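Local coordinates for protein prolyl endopeptidase (Myxococcus xanthus, PDB 2BKL) that probably cleaves oligopeptides after proline, and less readily after alanine, as a serine endopeptidase of the prolyl oligopeptidase family, at residues 95-100 and 104-109; 113-118 and 157-162; 288-293 and 305-310; 238-243 and 282-287. All coordinates share one frame; numbering follows the deposited sequence.

Contact 1. Residues 95-100 and 104-109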
loop_
_atom_site.group_PDB
_atom_site.type_symbol
_atom_site.label_atom_id
_atom_site.label_comp_id
_atom_site.label_asym_id
_atom_site.label_seq_id
_atom_site.Cartn_x
_atom_site.Cartn_y
_atom_site.Cartn_z
ATOM N N ILE A 95 11.803 -15.442 5.423
ATOM C CA ILE A 95 12.044 -16.722 4.787
ATOM C C ILE A 95 10.757 -17.537 4.735
ATOM O O ILE A 95 10.037 -17.587 5.731
ATOM C CB ILE A 95 13.139 -17.471 5.623
ATOM C CG1 ILE A 95 14.456 -16.695 5.581
ATOM C CG2 ILE A 95 13.323 -18.928 5.167
ATOM C CD1 ILE A 95 15.542 -17.267 6.451
ATOM N N LEU A 96 10.507 -18.218 3.621
ATOM C CA LEU A 96 9.348 -19.094 3.443
ATOM C C LEU A 96 9.705 -20.515 3.889
ATOM O O LEU A 96 10.679 -21.076 3.419
ATOM C CB LEU A 96 8.917 -19.104 1.974
ATOM C CG LEU A 96 7.694 -19.967 1.686
ATOM C CD1 LEU A 96 6.473 -19.506 2.425
ATOM C CD2 LEU A 96 7.371 -20.003 0.184
ATOM N N TYR A 97 8.948 -21.040 4.848
ATOM C CA TYR A 97 9.058 -22.379 5.395
ATOM C C TYR A 97 7.864 -23.233 5.026
ATOM O O TYR A 97 6.780 -22.725 4.722
ATOM C CB TYR A 97 9.071 -22.285 6.930
ATOM C CG TYR A 97 10.370 -21.784 7.494
ATOM C CD1 TYR A 97 10.632 -20.442 7.586
ATOM C CD2 TYR A 97 11.341 -22.680 7.933
ATOM C CE1 TYR A 97 11.834 -19.988 8.105
ATOM C CE2 TYR A 97 12.549 -22.231 8.442
ATOM C CZ TYR A 97 12.769 -20.881 8.526
ATOM O OH TYR A 97 13.972 -20.432 9.027
ATOM N N TRP A 98 8.033 -24.540 5.128
ATOM C CA TRP A 98 6.928 -25.470 5.082
ATOM C C TRP A 98 7.111 -26.591 6.094
ATOM O O TRP A 98 8.223 -26.858 6.570
ATOM C CB TRP A 98 6.710 -26.047 3.668
ATOM C CG TRP A 98 7.710 -27.089 3.273
ATOM C CD1 TRP A 98 8.981 -26.878 2.842
ATOM C CD2 TRP A 98 7.510 -28.502 3.241
ATOM N NE1 TRP A 98 9.602 -28.071 2.581
ATOM C CE2 TRP A 98 8.713 -29.086 2.794
ATOM C CE3 TRP A 98 6.438 -29.338 3.543
ATOM C CZ2 TRP A 98 8.866 -30.465 2.647
ATOM C CZ3 TRP A 98 6.593 -30.713 3.391
ATOM C CH2 TRP A 98 7.793 -31.256 2.944
ATOM N N ARG A 99 6.001 -27.240 6.424
ATOM C CA ARG A 99 6.028 -28.441 7.223
ATOM C C ARG A 99 4.893 -29.363 6.841
ATOM O O ARG A 99 3.833 -28.923 6.327
ATOM C CB ARG A 99 5.963 -28.125 8.713
ATOM C CG ARG A 99 4.698 -27.448 9.166
ATOM C CD ARG A 99 4.582 -27.328 10.689
ATOM N NE ARG A 99 5.512 -26.349 11.213
ATOM C CZ ARG A 99 5.807 -26.198 12.493
ATOM N NH1 ARG A 99 5.255 -26.981 13.408
ATOM N NH2 ARG A 99 6.679 -25.262 12.862
ATOM N N GLN A 100 5.112 -30.645 7.103
ATOM C CA GLN A 100 4.112 -31.663 6.880
ATOM C C GLN A 100 3.322 -31.855 8.158
ATOM O O GLN A 100 3.860 -32.334 9.166
ATOM C CB GLN A 100 4.789 -32.966 6.498
ATOM C CG GLN A 100 3.781 -34.054 6.138
ATOM C CD GLN A 100 3.285 -33.881 4.720
ATOM O OE1 GLN A 100 4.085 -33.775 3.810
ATOM N NE2 GLN A 100 1.968 -33.822 4.541
ATOM N N GLY A 104 4.802 -31.220 12.237
ATOM C CA GLY A 104 5.956 -31.768 11.541
ATOM C C GLY A 104 7.135 -30.796 11.613
ATOM O O GLY A 104 6.958 -29.602 11.858
ATOM N N GLN A 105 8.343 -31.303 11.413
ATOM C CA GLN A 105 9.522 -30.426 11.461
ATOM C C GLN A 105 9.554 -29.549 10.217
ATOM O O GLN A 105 9.398 -30.023 9.094
ATOM C CB GLN A 105 10.844 -31.193 11.571
ATOM C CG GLN A 105 11.605 -31.015 12.924
ATOM C CD GLN A 105 11.914 -29.564 13.336
ATOM O OE1 GLN A 105 12.844 -28.958 12.829
ATOM N NE2 GLN A 105 11.109 -29.018 14.240
ATOM N N GLU A 106 9.773 -28.271 10.442
ATOM C CA GLU A 106 9.743 -27.317 9.365
ATOM C C GLU A 106 11.070 -27.276 8.626
ATOM O O GLU A 106 12.143 -27.577 9.174
ATOM C CB GLU A 106 9.357 -25.938 9.869
ATOM C CG GLU A 106 10.348 -25.316 10.813
ATOM C CD GLU A 106 9.947 -23.924 11.208
ATOM O OE1 GLU A 106 8.743 -23.619 11.168
ATOM O OE2 GLU A 106 10.842 -23.148 11.566
ATOM N N LYS A 107 10.970 -26.885 7.364
ATOM C CA LYS A 107 12.095 -26.788 6.461
ATOM C C LYS A 107 12.042 -25.471 5.698
ATOM O O LYS A 107 10.969 -24.998 5.303
ATOM C CB LYS A 107 12.064 -27.958 5.486
ATOM C CG LYS A 107 12.437 -29.299 6.177
ATOM C CD LYS A 107 12.192 -30.522 5.291
ATOM C CE LYS A 107 11.604 -31.720 6.085
ATOM N NZ LYS A 107 10.259 -32.132 5.551
ATOM N N VAL A 108 13.202 -24.874 5.486
ATOM C CA VAL A 108 13.313 -23.698 4.650
ATOM C C VAL A 108 13.001 -24.088 3.216
ATOM O O VAL A 108 13.521 -25.086 2.716
ATOM C CB VAL A 108 14.745 -23.134 4.688
ATOM C CG1 VAL A 108 14.921 -22.031 3.643
ATOM C CG2 VAL A 108 15.084 -22.623 6.057
ATOM N N LEU A 109 12.154 -23.307 2.558
ATOM C CA LEU A 109 11.789 -23.541 1.152
ATOM C C LEU A 109 12.408 -22.467 0.271
ATOM O O LEU A 109 13.090 -22.769 -0.714
ATOM C CB LEU A 109 10.270 -23.491 0.969
ATOM C CG LEU A 109 9.764 -23.895 -0.427
ATOM C CD1 LEU A 109 10.212 -25.280 -0.857
ATOM C CD2 LEU A 109 8.254 -23.812 -0.443
HETATM O O HOH W 1 7.774 -31.744 7.811
#
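Residues 95-100 and 104-109 pair as an antiparallel beta hairpin, the outer half of a four-stranded sheet of the beta-propeller domain. Trp98 and Lys107 form the hydrogen-bonded pair, Trp98 N giving to Lys107 O at 3.0 Å and Lys107 N to Trp98 O at 2.9 Å; Leu109 N bonds to Leu96 O. On one face Val108 CG2 lies 3.5 Å from Tyr97 CE2, and the Tyr97 hydroxyl bonds to His88. On the other, Lys107 runs alongside Trp98 and brings NZ to 3.6 Å from its CZ2. Near the turn, Arg99 CG between the backbone N and carbonyl carbon (chi1 63°) and a bend at chi3 carry the guanidinium to Glu106, NH2 forming a 3.1 Å salt bridge to OE1. OE1 lies near the guanidinium plane, whereas NH2 approaches from above the carboxylate plane; the planes stand at 89°. Arg86 and Tyr84 also bind OE1, and Tyr84 meets Arg99 NE. One oxygen thus faces two arginines and a hydroxyl, probably stabilising its negative charge.

Contact 2. Residues 113-118 and 157-162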
loop_
_atom_site.group_PDB
_atom_site.type_symbol
_atom_site.label_atom_id
_atom_site.label_comp_id
_atom_site.label_asym_id
_atom_site.label_seq_id
_atom_site.Cartn_x
_atom_site.Cartn_y
_atom_site.Cartn_z
ATOM N N ASN A 113 17.620 -14.310 1.425
ATOM C CA ASN A 113 18.935 -13.866 1.880
ATOM C C ASN A 113 20.066 -14.525 1.095
ATOM O O ASN A 113 21.167 -13.968 1.030
ATOM C CB ASN A 113 19.132 -14.123 3.372
ATOM C CG ASN A 113 18.069 -13.439 4.233
ATOM O OD1 ASN A 113 18.108 -12.227 4.411
ATOM N ND2 ASN A 113 17.089 -14.201 4.720
ATOM N N GLY A 114 19.789 -15.675 0.498
ATOM C CA GLY A 114 20.794 -16.376 -0.294
ATOM C C GLY A 114 20.728 -16.139 -1.789
ATOM O O GLY A 114 21.521 -16.750 -2.524
ATOM N N TRP A 115 19.865 -15.227 -2.238
ATOM C CA TRP A 115 19.648 -14.966 -3.664
ATOM C C TRP A 115 20.603 -13.968 -4.289
ATOM O O TRP A 115 20.587 -13.771 -5.504
ATOM C CB TRP A 115 18.211 -14.516 -3.906
ATOM C CG TRP A 115 17.202 -15.556 -3.643
ATOM C CD1 TRP A 115 17.414 -16.836 -3.218
ATOM C CD2 TRP A 115 15.784 -15.402 -3.747
ATOM N NE1 TRP A 115 16.214 -17.486 -3.079
ATOM C CE2 TRP A 115 15.203 -16.622 -3.401
ATOM C CE3 TRP A 115 14.936 -14.337 -4.107
ATOM C CZ2 TRP A 115 13.828 -16.818 -3.411
ATOM C CZ3 TRP A 115 13.592 -14.535 -4.098
ATOM C CH2 TRP A 115 13.046 -15.775 -3.783
ATOM N N SER A 116 21.426 -13.352 -3.460
ATOM C CA SER A 116 22.446 -12.396 -3.902
ATOM C C SER A 116 23.391 -12.190 -2.725
ATOM O O SER A 116 23.080 -12.572 -1.602
ATOM C CB SER A 116 21.809 -11.061 -4.328
ATOM O OG SER A 116 21.280 -10.349 -3.212
ATOM N N LYS A 117 24.548 -11.591 -2.963
ATOM C CA LYS A 117 25.521 -11.398 -1.883
ATOM C C LYS A 117 25.198 -10.181 -1.012
ATOM O O LYS A 117 25.653 -10.080 0.135
ATOM C CB LYS A 117 26.934 -11.292 -2.464
ATOM C CG LYS A 117 28.071 -11.486 -1.438
ATOM C CD LYS A 117 28.198 -12.949 -0.978
ATOM C CE LYS A 117 28.152 -13.095 0.554
ATOM N NZ LYS A 117 29.423 -12.658 1.199
ATOM N N ASP A 118 24.370 -9.282 -1.535
ATOM C CA ASP A 118 24.143 -7.977 -0.930
ATOM C C ASP A 118 22.656 -7.624 -0.689
ATOM O O ASP A 118 22.316 -6.453 -0.482
ATOM C CB ASP A 118 24.793 -6.897 -1.807
ATOM C CG ASP A 118 24.271 -6.906 -3.243
ATOM O OD1 ASP A 118 23.432 -7.779 -3.616
ATOM O OD2 ASP A 118 24.636 -6.059 -4.079
ATOM N N GLY A 157 13.236 -29.232 -3.313
ATOM C CA GLY A 157 13.793 -27.893 -3.350
ATOM C C GLY A 157 14.367 -27.450 -4.688
ATOM O O GLY A 157 15.011 -26.403 -4.761
ATOM N N GLU A 158 14.104 -28.207 -5.755
ATOM C CA GLU A 158 14.630 -27.852 -7.070
ATOM C C GLU A 158 13.806 -26.749 -7.734
ATOM O O GLU A 158 12.584 -26.876 -7.879
ATOM C CB GLU A 158 14.671 -29.095 -7.976
ATOM C CG GLU A 158 15.730 -30.120 -7.598
ATOM C CD GLU A 158 17.170 -29.653 -7.757
ATOM O OE1 GLU A 158 17.452 -28.861 -8.687
ATOM O OE2 GLU A 158 18.019 -30.097 -6.925
ATOM N N TRP A 159 14.495 -25.709 -8.170
ATOM C CA TRP A 159 13.893 -24.669 -8.963
ATOM C C TRP A 159 13.771 -25.149 -10.395
ATOM O O TRP A 159 14.751 -25.623 -10.949
ATOM C CB TRP A 159 14.738 -23.412 -8.941
ATOM C CG TRP A 159 14.770 -22.656 -7.651
ATOM C CD1 TRP A 159 14.805 -23.166 -6.396
ATOM C CD2 TRP A 159 14.813 -21.234 -7.501
ATOM N NE1 TRP A 159 14.866 -22.150 -5.472
ATOM C CE2 TRP A 159 14.888 -20.953 -6.131
ATOM C CE3 TRP A 159 14.837 -20.167 -8.397
ATOM C CZ2 TRP A 159 14.933 -19.644 -5.639
ATOM C CZ3 TRP A 159 14.873 -18.875 -7.911
ATOM C CH2 TRP A 159 14.940 -18.626 -6.550
ATOM N N SER A 160 12.588 -25.028 -10.976
ATOM C CA SER A 160 12.361 -25.366 -12.380
ATOM C C SER A 160 13.195 -24.485 -13.311
ATOM O O SER A 160 13.256 -23.270 -13.160
ATOM C CB SER A 160 10.896 -25.231 -12.744
ATOM O OG SER A 160 10.702 -25.602 -14.110
ATOM N N LYS A 161 13.827 -25.118 -14.289
ATOM C CA LYS A 161 14.548 -24.364 -15.301
ATOM C C LYS A 161 13.649 -23.995 -16.474
ATOM O O LYS A 161 13.981 -23.101 -17.242
ATOM C CB LYS A 161 15.765 -25.157 -15.779
ATOM C CG LYS A 161 16.954 -25.046 -14.830
ATOM C CD LYS A 161 16.857 -26.004 -13.654
ATOM C CE LYS A 161 17.945 -25.743 -12.603
ATOM N NZ LYS A 161 17.396 -25.287 -11.266
ATOM N N VAL A 162 12.527 -24.687 -16.630
ATOM C CA VAL A 162 11.591 -24.424 -17.709
ATOM C C VAL A 162 10.525 -23.387 -17.325
ATOM O O VAL A 162 10.164 -22.536 -18.135
ATOM C CB VAL A 162 10.925 -25.729 -18.157
ATOM C CG1 VAL A 162 9.921 -25.472 -19.275
ATOM C CG2 VAL A 162 11.998 -26.701 -18.601
#
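Trp115 and Trp159 meet in an offset edge-to-face stack that joins two loops of the beta-propeller domain, one following strand 107-110 and the other following strand 148-153. The six-membered ring of Trp159 turns its CZ2-CH2 edge to one face of Trp115, displaced to the rim formed by NE1, CE2 and CZ2; the planes stand at 85°. With CG anti to the carbonyl carbon in both (chi1 -67° and -71°), the two indoles together span the 12.5 Å between the CA atoms of Trp115 and Trp159. The packed side is made by these indoles together with Leu110 and Gln139, which touch both, while Phe137 adds a further edge-to-face partner for Trp159. The rest is loose: the backbones stay far apart, no hydrogen bond spans the segments, and Lys117 and Glu158 lie at the solvent-exposed surface. Replacing Trp115 by an alanine removes the face that the Trp159 edge meets, and is likely to open a gap beside Leu110 and Gln139 and let the Trp159 indole turn. Beyond the stack, Lys161 NZ donates to Trp159 O at 2.7 Å. At the indole contact itself, Trp115 NE1 lies 3.6 Å from Trp159 CZ2, near the plane of the Trp159 ring.

Contact 3. Residues 288-293 and 305-310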
loop_
_atom_site.group_PDB
_atom_site.type_symbol
_atom_site.label_atom_id
_atom_site.label_comp_id
_atom_site.label_asym_id
_atom_site.label_seq_id
_atom_site.Cartn_x
_atom_site.Cartn_y
_atom_site.Cartn_z
ATOM N N THR A 288 -20.384 -5.558 -3.431
ATOM C CA THR A 288 -20.509 -4.380 -4.285
ATOM C C THR A 288 -20.988 -3.142 -3.569
ATOM O O THR A 288 -21.690 -3.223 -2.544
ATOM C CB THR A 288 -21.451 -4.727 -5.471
ATOM O OG1 THR A 288 -21.557 -3.616 -6.359
ATOM C CG2 THR A 288 -22.856 -4.987 -4.999
ATOM N N ASP A 289 -20.606 -1.984 -4.114
ATOM C CA ASP A 289 -21.144 -0.704 -3.680
ATOM C C ASP A 289 -22.293 -0.194 -4.570
ATOM O O ASP A 289 -22.781 0.915 -4.385
ATOM C CB ASP A 289 -20.045 0.367 -3.468
ATOM C CG ASP A 289 -19.246 0.640 -4.671
ATOM O OD1 ASP A 289 -19.688 0.262 -5.779
ATOM O OD2 ASP A 289 -18.154 1.280 -4.602
ATOM N N GLU A 290 -22.747 -1.019 -5.504
ATOM C CA GLU A 290 -23.899 -0.646 -6.314
ATOM C C GLU A 290 -25.121 -0.422 -5.436
ATOM O O GLU A 290 -25.550 -1.337 -4.729
ATOM C CB GLU A 290 -24.181 -1.705 -7.370
ATOM C CG GLU A 290 -25.151 -1.225 -8.455
ATOM C CD GLU A 290 -25.930 -2.356 -9.084
ATOM O OE1 GLU A 290 -25.331 -3.159 -9.849
ATOM O OE2 GLU A 290 -27.162 -2.420 -8.848
ATOM N N GLY A 291 -25.640 0.807 -5.461
ATOM C CA GLY A 291 -26.754 1.205 -4.618
ATOM C C GLY A 291 -26.504 1.037 -3.128
ATOM O O GLY A 291 -27.445 0.889 -2.366
ATOM N N ALA A 292 -25.238 1.123 -2.710
ATOM C CA ALA A 292 -24.851 0.858 -1.335
ATOM C C ALA A 292 -23.433 1.382 -1.109
ATOM O O ALA A 292 -22.471 0.661 -1.229
ATOM C CB ALA A 292 -24.916 -0.654 -1.056
ATOM N N PRO A 293 -23.290 2.665 -0.826
ATOM C CA PRO A 293 -21.976 3.276 -0.601
ATOM C C PRO A 293 -21.082 2.561 0.418
ATOM O O PRO A 293 -19.888 2.517 0.194
ATOM C CB PRO A 293 -22.323 4.683 -0.128
ATOM C CG PRO A 293 -23.629 4.974 -0.809
ATOM C CD PRO A 293 -24.377 3.656 -0.786
ATOM N N PRO A 305 -27.836 -15.324 -14.281
ATOM C CA PRO A 305 -26.937 -14.287 -13.765
ATOM C C PRO A 305 -27.319 -12.828 -14.060
ATOM O O PRO A 305 -26.572 -11.914 -13.683
ATOM C CB PRO A 305 -25.630 -14.647 -14.447
ATOM C CG PRO A 305 -26.073 -15.107 -15.826
ATOM C CD PRO A 305 -27.373 -15.849 -15.575
ATOM N N ALA A 306 -28.448 -12.573 -14.707
ATOM C CA ALA A 306 -28.829 -11.196 -15.000
ATOM C C ALA A 306 -29.062 -10.451 -13.697
ATOM O O ALA A 306 -29.501 -11.035 -12.721
ATOM C CB ALA A 306 -30.079 -11.158 -15.846
ATOM N N ARG A 307 -28.779 -9.157 -13.700
ATOM C CA ARG A 307 -28.879 -8.331 -12.500
ATOM C C ARG A 307 -30.210 -8.449 -11.757
ATOM O O ARG A 307 -30.241 -8.496 -10.534
ATOM C CB ARG A 307 -28.592 -6.869 -12.860
ATOM C CG ARG A 307 -28.652 -5.891 -11.705
ATOM C CD ARG A 307 -27.666 -6.185 -10.589
ATOM N NE ARG A 307 -27.853 -5.254 -9.483
ATOM C CZ ARG A 307 -28.769 -5.376 -8.529
ATOM N NH1 ARG A 307 -29.598 -6.417 -8.485
ATOM N NH2 ARG A 307 -28.855 -4.450 -7.582
ATOM N N ALA A 308 -31.309 -8.520 -12.508
ATOM C CA ALA A 308 -32.626 -8.583 -11.923
ATOM C C ALA A 308 -32.827 -9.830 -11.076
ATOM O O ALA A 308 -33.708 -9.847 -10.225
ATOM C CB ALA A 308 -33.695 -8.527 -13.019
ATOM N N SER A 309 -32.044 -10.868 -11.338
ATOM C CA SER A 309 -32.160 -12.132 -10.624
ATOM C C SER A 309 -31.234 -12.222 -9.400
ATOM O O SER A 309 -31.268 -13.238 -8.721
ATOM C CB SER A 309 -31.842 -13.291 -11.561
ATOM O OG SER A 309 -32.763 -13.319 -12.633
ATOM N N TRP A 310 -30.418 -11.205 -9.140
ATOM C CA TRP A 310 -29.522 -11.270 -7.981
ATOM C C TRP A 310 -30.338 -11.143 -6.704
ATOM O O TRP A 310 -31.316 -10.413 -6.680
ATOM C CB TRP A 310 -28.517 -10.126 -8.007
ATOM C CG TRP A 310 -27.543 -10.123 -9.161
ATOM C CD1 TRP A 310 -27.540 -10.931 -10.255
ATOM C CD2 TRP A 310 -26.411 -9.273 -9.292
ATOM N NE1 TRP A 310 -26.486 -10.623 -11.074
ATOM C CE2 TRP A 310 -25.769 -9.604 -10.502
ATOM C CE3 TRP A 310 -25.861 -8.245 -8.503
ATOM C CZ2 TRP A 310 -24.639 -8.942 -10.948
ATOM C CZ3 TRP A 310 -24.760 -7.610 -8.938
ATOM C CH2 TRP A 310 -24.129 -7.963 -10.132
#
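The backbones keep well apart, 11.1 Å between the CA atoms of Glu290 and Arg307, with a type II beta turn from Asp289 to Ala292 on one side and a 3-10 segment at 307-309 on the other. Both side chains leave with CG anti to the backbone N (chi1 -166° in Glu290, -180° in Arg307), and a bend at chi2 of Arg307 turns its NE edge to the carboxylate. NH2 and NE both give to Glu290 OE2, at 2.9 and 3.0 Å, and a weak bond runs from NE to OE1. The planes are 30° apart; NE reaches OE2 on its syn side, NH2 from above the carboxylate plane. Tyr275 takes up Glu290 OE1 through its hydroxyl. Trp310 underlies the arginine, whose CD sits 3.4 Å above the ring plane. The salt bridge thus ties together the loops at the two ends of strand 296-300, which lies between strands 283-288 and 311-314; Tyr275 of the edge strand 275-280 touches Thr288 and Trp310.

Contact 4. Residues 238-243 and 282-287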
loop_
_atom_site.group_PDB
_atom_site.type_symbol
_atom_site.label_atom_id
_atom_site.label_comp_id
_atom_site.label_asym_id
_atom_site.label_seq_id
_atom_site.Cartn_x
_atom_site.Cartn_y
_atom_site.Cartn_z
ATOM N N GLY A 238 -12.334 -24.986 -9.777
ATOM C CA GLY A 238 -11.826 -24.824 -11.125
ATOM C C GLY A 238 -12.889 -24.572 -12.184
ATOM O O GLY A 238 -12.591 -24.470 -13.365
ATOM N N LYS A 239 -14.140 -24.444 -11.766
ATOM C CA LYS A 239 -15.234 -24.413 -12.723
ATOM C C LYS A 239 -15.583 -23.010 -13.201
ATOM O O LYS A 239 -16.246 -22.858 -14.215
ATOM C CB LYS A 239 -16.487 -25.087 -12.149
ATOM C CG LYS A 239 -16.367 -26.611 -12.027
ATOM C CD LYS A 239 -16.201 -27.310 -13.379
ATOM C CE LYS A 239 -16.244 -28.841 -13.263
ATOM N NZ LYS A 239 -14.933 -29.456 -13.670
ATOM N N TYR A 240 -15.125 -21.989 -12.480
ATOM C CA TYR A 240 -15.455 -20.608 -12.823
ATOM C C TYR A 240 -14.191 -19.775 -12.855
ATOM O O TYR A 240 -13.488 -19.598 -11.859
ATOM C CB TYR A 240 -16.510 -20.031 -11.860
ATOM C CG TYR A 240 -17.771 -20.869 -11.763
ATOM C CD1 TYR A 240 -18.774 -20.769 -12.724
ATOM C CD2 TYR A 240 -17.946 -21.777 -10.722
ATOM C CE1 TYR A 240 -19.896 -21.542 -12.653
ATOM C CE2 TYR A 240 -19.088 -22.554 -10.640
ATOM C CZ TYR A 240 -20.045 -22.427 -11.622
ATOM O OH TYR A 240 -21.213 -23.203 -11.595
ATOM N N LEU A 241 -13.920 -19.263 -14.038
ATOM C CA LEU A 241 -12.842 -18.316 -14.274
ATOM C C LEU A 241 -13.391 -16.897 -14.419
ATOM O O LEU A 241 -14.294 -16.650 -15.188
ATOM C CB LEU A 241 -12.091 -18.733 -15.532
ATOM C CG LEU A 241 -11.013 -17.793 -16.047
ATOM C CD1 LEU A 241 -9.838 -17.744 -15.104
ATOM C CD2 LEU A 241 -10.610 -18.258 -17.436
ATOM N N PHE A 242 -12.836 -15.970 -13.646
ATOM C CA PHE A 242 -13.232 -14.563 -13.656
ATOM C C PHE A 242 -12.099 -13.669 -14.176
ATOM O O PHE A 242 -10.916 -13.900 -13.880
ATOM C CB PHE A 242 -13.580 -14.102 -12.238
ATOM C CG PHE A 242 -14.738 -14.816 -11.655
ATOM C CD1 PHE A 242 -16.018 -14.453 -11.999
ATOM C CD2 PHE A 242 -14.542 -15.859 -10.785
ATOM C CE1 PHE A 242 -17.111 -15.144 -11.477
ATOM C CE2 PHE A 242 -15.600 -16.563 -10.274
ATOM C CZ PHE A 242 -16.890 -16.204 -10.630
ATOM N N VAL A 243 -12.483 -12.660 -14.941
ATOM C CA VAL A 243 -11.583 -11.606 -15.370
ATOM C C VAL A 243 -12.221 -10.275 -15.025
ATOM O O VAL A 243 -13.374 -9.990 -15.374
ATOM C CB VAL A 243 -11.261 -11.706 -16.853
ATOM C CG1 VAL A 243 -10.492 -10.469 -17.334
ATOM C CG2 VAL A 243 -10.437 -12.974 -17.142
ATOM N N ASP A 282 -21.192 -23.619 -6.845
ATOM C CA ASP A 282 -22.021 -23.138 -7.976
ATOM C C ASP A 282 -22.911 -21.948 -7.638
ATOM O O ASP A 282 -23.936 -21.700 -8.265
ATOM C CB ASP A 282 -22.866 -24.263 -8.576
ATOM C CG ASP A 282 -22.037 -25.417 -9.055
ATOM O OD1 ASP A 282 -21.103 -25.229 -9.858
ATOM O OD2 ASP A 282 -22.281 -26.585 -8.681
ATOM N N ARG A 283 -22.511 -21.183 -6.626
ATOM C CA ARG A 283 -23.152 -19.887 -6.372
ATOM C C ARG A 283 -22.069 -18.820 -6.363
ATOM O O ARG A 283 -20.954 -19.073 -5.969
ATOM C CB ARG A 283 -23.853 -19.875 -5.016
ATOM C CG ARG A 283 -24.728 -21.062 -4.740
ATOM C CD ARG A 283 -25.852 -21.237 -5.689
ATOM N NE ARG A 283 -26.891 -20.231 -5.506
ATOM C CZ ARG A 283 -28.026 -20.211 -6.177
ATOM N NH1 ARG A 283 -28.269 -21.114 -7.113
ATOM N NH2 ARG A 283 -28.916 -19.262 -5.935
ATOM N N PHE A 284 -22.395 -17.619 -6.835
ATOM C CA PHE A 284 -21.483 -16.491 -6.823
ATOM C C PHE A 284 -21.892 -15.554 -5.701
ATOM O O PHE A 284 -23.081 -15.279 -5.508
ATOM C CB PHE A 284 -21.559 -15.688 -8.138
ATOM C CG PHE A 284 -21.127 -16.413 -9.386
ATOM C CD1 PHE A 284 -20.489 -17.633 -9.382
ATOM C CD2 PHE A 284 -21.336 -15.782 -10.615
ATOM C CE1 PHE A 284 -20.087 -18.216 -10.577
ATOM C CE2 PHE A 284 -20.956 -16.388 -11.815
ATOM C CZ PHE A 284 -20.328 -17.591 -11.779
ATOM N N TYR A 285 -20.900 -15.089 -4.934
ATOM C CA TYR A 285 -21.088 -14.115 -3.865
ATOM C C TYR A 285 -20.437 -12.817 -4.311
ATOM O O TYR A 285 -19.246 -12.768 -4.520
ATOM C CB TYR A 285 -20.529 -14.644 -2.523
ATOM C CG TYR A 285 -21.249 -15.917 -2.135
ATOM C CD1 TYR A 285 -20.800 -17.153 -2.582
ATOM C CD2 TYR A 285 -22.431 -15.874 -1.412
ATOM C CE1 TYR A 285 -21.506 -18.316 -2.316
ATOM C CE2 TYR A 285 -23.153 -17.051 -1.123
ATOM C CZ TYR A 285 -22.672 -18.261 -1.578
ATOM O OH TYR A 285 -23.384 -19.400 -1.333
ATOM N N VAL A 286 -21.245 -11.787 -4.481
ATOM C CA VAL A 286 -20.812 -10.544 -5.102
ATOM C C VAL A 286 -20.842 -9.438 -4.063
ATOM O O VAL A 286 -21.915 -9.079 -3.573
ATOM C CB VAL A 286 -21.717 -10.153 -6.292
ATOM C CG1 VAL A 286 -21.277 -8.839 -6.907
ATOM C CG2 VAL A 286 -21.738 -11.234 -7.336
ATOM N N LEU A 287 -19.673 -8.898 -3.758
ATOM C CA LEU A 287 -19.531 -7.761 -2.864
ATOM C C LEU A 287 -19.500 -6.509 -3.703
ATOM O O LEU A 287 -18.666 -6.392 -4.610
ATOM C CB LEU A 287 -18.222 -7.879 -2.062
ATOM C CG LEU A 287 -17.815 -6.670 -1.225
ATOM C CD1 LEU A 287 -18.793 -6.376 -0.085
ATOM C CD2 LEU A 287 -16.385 -6.882 -0.703
#
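Tyr240, Phe242 and Phe284 all hold CG beside the backbone N (chi1 -55°, -63° and -64°); Tyr240, just before strand 241-247, and Phe242 within it converge on Phe284 of strand 283-288 as an aromatic cluster. Phe284 is the middle member. Its CE1 edge points at one face of Tyr240, 3.6 Å from CD1, in an edge-to-face pair; one of its own faces receives the edge of Phe242, whose CZ comes within 3.8 Å of Phe284 CE1. Trp256 adds another edge-to-face partner to Phe284, and Val277 touches both phenylalanines. At the outer end the Tyr240 hydroxyl donates to Asp282 OD1 at 2.7 Å, on the anti side of the carboxylate, fastening the buried ring to an exposed turn. A leucine in place of Tyr240 would probably leave Asp282 OD1 without this donor and Phe284 without the flat face its edge meets. No backbone hydrogen bond joins the segments; their strands belong to successive four-stranded antiparallel sheets, and such side-chain packing between neighbouring blades is typical of a beta-propeller.

How the contacts relate
All four contacts belong to the beta-propeller domain and form two clusters. Contacts 1 and 2, with centres about 16 Å apart, touch where Ile95 CG1 packs on Asn113 ND2 at 3.7 Å. Contacts 3 and 4 have centres about 15 Å apart: contact 4 uses strand 283-288 and contact 3 begins at its end, Thr288, and the two touch through Trp310 CZ3 and Val286 CG1 at 4.2 Å. Between the clusters, contacts 2 and 3 are the farthest apart, about 46 Å between centres. None of the eight segments includes a residue of the pocket that binds the benzyloxycarbonyl-Ala-Pro ligand, although the propeller contributes Asp145, Lys169, Tyr170 and Trp249 to it.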